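Local atomic coordinates of EDTA monooxygenase (EDTA-degrading bacterium BNC1, PDB entry 5DQP), a protein that probably catalyses, as a flavin (FMN)-dependent monooxygenase of the NtaA/SnaA/DszA family, the oxygen-dependent breakdown of the chelator EDTA. Residues Y7-L12 with G380-A385; A232-K237 with P265-L270. All blocks are in the same frame, centred on the assembly; numbering follows the deposited sequence.

Contact 1. Residues Y7-L12 with G380-A385; sequences YLVSWL and GFVINA
The indole of Trp11, in the conformer described here, overlaps the side-chain amide of Asn384. The amide lies over one face of the ring system, with the two planes only 15° apart. OD1 of Asn384 sits toward the rim of the indole, 3.2 Å from CG of Trp11. Asn384 CB covers the five-membered ring in a CH-pi contact, 3.7 Å from its centroid. With CG of Asn384 anti to the backbone N (chi1 -163°), the amide is carried over the indole. With an alanine at Asn384 the CB contact could stay, but the indole would probably lose the stacked amide from this face and be freer to tilt. NE1 of Trp11 is satisfied elsewhere, by a hydrogen bond to OG of Ser266.

Leading up to this pair, strands 7-11 and 380-383 run parallel, with their axes 12° apart. Val9 N donates to Phe381 O at 2.9 Å, and Ile383 N to Val9 O at 2.7 Å. Trp11 N donates to Ile383 O at 2.9 Å. Beside Trp11 and Ile383, a water donates to Trp11 O and Ile383 O and accepts from Ala385 N. CD2 of Leu8 meets CD1 of Ile383 at 3.9 Å on one face of the sheet. Val9 and Val382 lie side by side on the other.

These are the first and last strands of the TIM-barrel-type fold, and their pairing closes the barrel. Helix 390-405 covers the face of Leu8, Ser10 and Ile383. Strand 52-55 flanks Tyr7-Trp11, and strand 262-271 flanks Gly380-Ile383.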
# COMPACT_ATOMS: atom_id res chain seq x y z
N TYR A 7 1.54 -14.17 -22.81
CA TYR A 7 1.20 -13.61 -21.50
C TYR A 7 0.23 -12.44 -21.66
O TYR A 7 0.28 -11.71 -22.65
CB TYR A 7 2.46 -13.13 -20.75
CG TYR A 7 3.47 -14.24 -20.55
CD1 TYR A 7 3.35 -15.13 -19.49
CD2 TYR A 7 4.51 -14.43 -21.45
CE1 TYR A 7 4.26 -16.17 -19.33
CE2 TYR A 7 5.41 -15.46 -21.31
CZ TYR A 7 5.28 -16.33 -20.25
OH TYR A 7 6.18 -17.35 -20.10
N LEU A 8 -0.66 -12.27 -20.69
CA LEU A 8 -1.67 -11.21 -20.72
C LEU A 8 -1.74 -10.49 -19.38
O LEU A 8 -1.80 -11.13 -18.32
CB LEU A 8 -3.05 -11.78 -21.07
CG LEU A 8 -3.25 -12.33 -22.48
CD1 LEU A 8 -4.63 -12.91 -22.56
CD2 LEU A 8 -3.05 -11.22 -23.56
N VAL A 9 -1.77 -9.17 -19.43
CA VAL A 9 -1.91 -8.33 -18.25
C VAL A 9 -3.04 -7.34 -18.49
O VAL A 9 -3.18 -6.82 -19.60
CB VAL A 9 -0.59 -7.58 -17.95
CG1 VAL A 9 -0.79 -6.58 -16.76
CG2 VAL A 9 0.54 -8.57 -17.68
N SER A 10 -3.84 -7.07 -17.46
CA SER A 10 -5.02 -6.21 -17.60
C SER A 10 -4.88 -4.96 -16.75
O SER A 10 -4.76 -5.05 -15.53
CB SER A 10 -6.30 -6.95 -17.21
OG SER A 10 -6.21 -7.49 -15.88
N TRP A 11 -4.90 -3.79 -17.40
CA TRP A 11 -5.03 -2.55 -16.65
C TRP A 11 -6.25 -2.63 -15.76
O TRP A 11 -7.30 -3.15 -16.16
CB TRP A 11 -5.19 -1.34 -17.56
CG TRP A 11 -4.04 -0.92 -18.36
CD1 TRP A 11 -3.44 -1.62 -19.36
CD2 TRP A 11 -3.39 0.36 -18.30
NE1 TRP A 11 -2.43 -0.87 -19.92
CE2 TRP A 11 -2.38 0.35 -19.29
CE3 TRP A 11 -3.56 1.51 -17.52
CZ2 TRP A 11 -1.54 1.45 -19.50
CZ3 TRP A 11 -2.73 2.59 -17.73
CH2 TRP A 11 -1.72 2.55 -18.71
N LEU A 12 -6.14 -2.08 -14.57
CA LEU A 12 -7.26 -2.11 -13.64
C LEU A 12 -7.66 -0.76 -13.06
O LEU A 12 -8.58 -0.71 -12.24
CB LEU A 12 -6.95 -3.09 -12.48
CG LEU A 12 -8.11 -4.08 -12.27
CD1 LEU A 12 -8.37 -4.96 -13.51
CD2 LEU A 12 -7.88 -4.95 -11.05
N GLY A 380 3.43 -11.05 -25.25
CA GLY A 380 2.12 -10.99 -24.65
C GLY A 380 1.67 -9.55 -24.72
O GLY A 380 2.29 -8.75 -25.39
N PHE A 381 0.59 -9.23 -24.00
CA PHE A 381 -0.01 -7.91 -24.17
C PHE A 381 -0.57 -7.39 -22.86
O PHE A 381 -0.97 -8.15 -21.98
CB PHE A 381 -1.13 -7.92 -25.24
CG PHE A 381 -0.65 -8.45 -26.57
CD1 PHE A 381 -0.67 -9.81 -26.83
CD2 PHE A 381 -0.14 -7.59 -27.52
CE1 PHE A 381 -0.21 -10.30 -28.03
CE2 PHE A 381 0.31 -8.07 -28.72
CZ PHE A 381 0.29 -9.44 -28.97
N VAL A 382 -0.59 -6.06 -22.75
CA VAL A 382 -1.32 -5.35 -21.71
C VAL A 382 -2.63 -4.88 -22.32
O VAL A 382 -2.64 -4.09 -23.27
CB VAL A 382 -0.53 -4.15 -21.15
CG1 VAL A 382 -1.11 -3.72 -19.80
CG2 VAL A 382 1.01 -4.44 -21.05
N ILE A 383 -3.74 -5.38 -21.78
CA ILE A 383 -5.09 -5.06 -22.22
C ILE A 383 -5.62 -3.89 -21.40
O ILE A 383 -5.76 -3.99 -20.17
CB ILE A 383 -6.00 -6.29 -22.05
CG1 ILE A 383 -5.41 -7.50 -22.76
CG2 ILE A 383 -7.44 -6.00 -22.51
CD1 ILE A 383 -5.62 -8.80 -21.95
N ASN A 384 -5.90 -2.78 -22.06
CA ASN A 384 -6.32 -1.54 -21.42
C ASN A 384 -7.81 -1.36 -21.75
O ASN A 384 -8.16 -0.72 -22.74
CB ASN A 384 -5.46 -0.39 -21.94
CG ASN A 384 -5.52 0.86 -21.08
OD1 ASN A 384 -6.14 0.88 -20.01
ND2 ASN A 384 -4.84 1.92 -21.54
N ALA A 385 -8.67 -1.91 -20.90
CA ALA A 385 -10.09 -1.97 -21.24
C ALA A 385 -10.70 -0.57 -21.26
O ALA A 385 -10.46 0.22 -20.34
CB ALA A 385 -10.85 -2.86 -20.26
O HOH W 1 -8.15 -3.68 -18.72

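Contact 2. Residues A232-K237 with P265-L270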
# COMPACT_ATOMS: atom_id res chain seq x y z
N ALA A 232 5.28 -1.79 -24.12
CA ALA A 232 5.63 -1.19 -25.39
C ALA A 232 4.40 -0.59 -26.06
O ALA A 232 3.25 -0.94 -25.75
CB ALA A 232 6.30 -2.19 -26.35
N PHE A 233 4.68 0.32 -26.97
CA PHE A 233 3.66 0.93 -27.81
C PHE A 233 3.23 -0.07 -28.88
O PHE A 233 4.05 -0.83 -29.41
CB PHE A 233 4.22 2.21 -28.43
CG PHE A 233 3.27 2.92 -29.33
CD1 PHE A 233 2.14 3.54 -28.82
CD2 PHE A 233 3.54 3.02 -30.70
CE1 PHE A 233 1.27 4.20 -29.66
CE2 PHE A 233 2.67 3.69 -31.54
CZ PHE A 233 1.53 4.28 -31.02
N LEU A 234 1.94 -0.10 -29.16
CA LEU A 234 1.44 -0.98 -30.22
C LEU A 234 1.48 -0.19 -31.53
O LEU A 234 0.47 0.33 -32.02
CB LEU A 234 0.06 -1.51 -29.88
CG LEU A 234 -0.46 -2.51 -30.92
CD1 LEU A 234 0.00 -3.89 -30.58
CD2 LEU A 234 -1.99 -2.47 -31.05
N GLY A 235 2.69 -0.08 -32.09
CA GLY A 235 2.89 0.65 -33.33
C GLY A 235 2.88 -0.36 -34.45
O GLY A 235 1.99 -1.22 -34.50
N SER A 236 3.88 -0.32 -35.32
CA SER A 236 3.90 -1.26 -36.42
C SER A 236 4.44 -2.60 -35.93
O SER A 236 5.23 -2.66 -35.00
CB SER A 236 4.75 -0.75 -37.57
OG SER A 236 6.13 -0.94 -37.31
N LYS A 237 3.96 -3.68 -36.55
CA LYS A 237 4.50 -5.00 -36.25
C LYS A 237 6.00 -5.09 -36.52
O LYS A 237 6.70 -5.68 -35.69
CB LYS A 237 3.73 -6.06 -37.05
CG LYS A 237 4.08 -7.49 -36.68
CD LYS A 237 2.92 -8.40 -37.03
CE LYS A 237 3.35 -9.61 -37.83
NZ LYS A 237 3.30 -9.28 -39.27
N PRO A 265 3.38 -5.17 -25.59
CA PRO A 265 2.71 -3.98 -26.12
C PRO A 265 1.35 -3.80 -25.48
O PRO A 265 0.66 -4.76 -25.16
CB PRO A 265 2.59 -4.28 -27.63
CG PRO A 265 3.60 -5.34 -27.91
CD PRO A 265 3.55 -6.19 -26.65
N SER A 266 0.97 -2.54 -25.29
CA SER A 266 -0.23 -2.16 -24.58
C SER A 266 -1.22 -1.61 -25.61
O SER A 266 -0.82 -0.88 -26.52
CB SER A 266 0.07 -1.10 -23.50
OG SER A 266 -1.08 -0.78 -22.74
N PHE A 267 -2.49 -1.97 -25.46
CA PHE A 267 -3.47 -1.44 -26.40
C PHE A 267 -4.86 -1.47 -25.79
O PHE A 267 -5.12 -2.17 -24.80
CB PHE A 267 -3.43 -2.21 -27.73
CG PHE A 267 -4.08 -3.56 -27.65
CD1 PHE A 267 -3.45 -4.60 -27.01
CD2 PHE A 267 -5.33 -3.78 -28.18
CE1 PHE A 267 -4.05 -5.83 -26.92
CE2 PHE A 267 -5.93 -5.03 -28.10
CZ PHE A 267 -5.29 -6.04 -27.47
N VAL A 268 -5.75 -0.70 -26.41
CA VAL A 268 -7.14 -0.58 -25.98
C VAL A 268 -8.01 -1.41 -26.93
O VAL A 268 -8.10 -1.07 -28.11
CB VAL A 268 -7.60 0.89 -26.00
CG1 VAL A 268 -9.06 1.00 -25.51
CG2 VAL A 268 -6.64 1.76 -25.18
N PRO A 269 -8.63 -2.47 -26.48
CA PRO A 269 -9.55 -3.20 -27.37
C PRO A 269 -10.95 -2.60 -27.36
O PRO A 269 -11.51 -2.32 -26.30
CB PRO A 269 -9.55 -4.61 -26.78
CG PRO A 269 -9.34 -4.39 -25.33
CD PRO A 269 -8.47 -3.16 -25.18
N LEU A 270 -11.55 -2.43 -28.54
CA LEU A 270 -12.96 -2.05 -28.68
C LEU A 270 -13.65 -3.23 -29.35
O LEU A 270 -13.70 -3.35 -30.58
CB LEU A 270 -13.11 -0.78 -29.50
CG LEU A 270 -14.48 -0.11 -29.37
CD1 LEU A 270 -14.75 0.21 -27.90
CD2 LEU A 270 -14.49 1.18 -30.21
O HOH W 2 -0.28 1.52 -27.84
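In Leu234, chi1 of -176° swings CG to the far side from the backbone N, and this sends its two methyls across to the strand of Pro265 and Phe267. Phe267 differs: its CG stands between the backbone N and the carbonyl carbon (chi1 75°), so the ring leads away while CB stays near Leu234. CD2 of Leu234 comes to 3.6 Å from CB of Phe267, and these two side chains run alongside each other. CD1 of Leu234 lies 3.9 Å from CB of Pro265; the two side chains cross at about a right angle. Trp372 of helix 362-374 touches both Leu234 and Pro265.

The segments belong to a beta-alpha-beta unit of the TIM-barrel-type fold: strand 229-233, helix 237-253 and strand 262-271. The two strands are parallel neighbours. Ser266 N donates to Ala232 O at 2.8 Å, and Pro265 CA makes a CA-H...O contact with the same oxygen.

Past Ala232 the two segments diverge. Leu234 is the centre of an inverse gamma turn, in which Gly235 N makes a weak bond to Phe233 O. A water bridges the two segments: it accepts from Leu234 N at 3.0 Å and donates to Ser266 O at 2.8 Å. Arg354 binds the carbonyl oxygens of Leu234 and Gly235. Ser236 then takes the N-cap position of helix 237-253, its OG bonded to Ala239 N.

Contact 1 and contact 2 have centres 10 Å apart and share one parallel sheet, where strands 380-383 and 262-271 are neighbours. Two probable hydrogen bonds join them: Val382 N to Pro265 O at 3.0 Å and Asn384 N to Phe267 O at 2.9 Å. Contact 2 is nested in the chain loop that contact 1 closes. Contact 1 is the nearer to the predicted FMN-binding residues. Trp11 lies about 7 Å, side chain to side chain, from Thr94, one of these; Ser266 is about 11 Å from it. Bound polyether, probably from the crystallisation liquor, lies about 4 Å from the side chain of Trp11 and about 3 Å from that of Phe233.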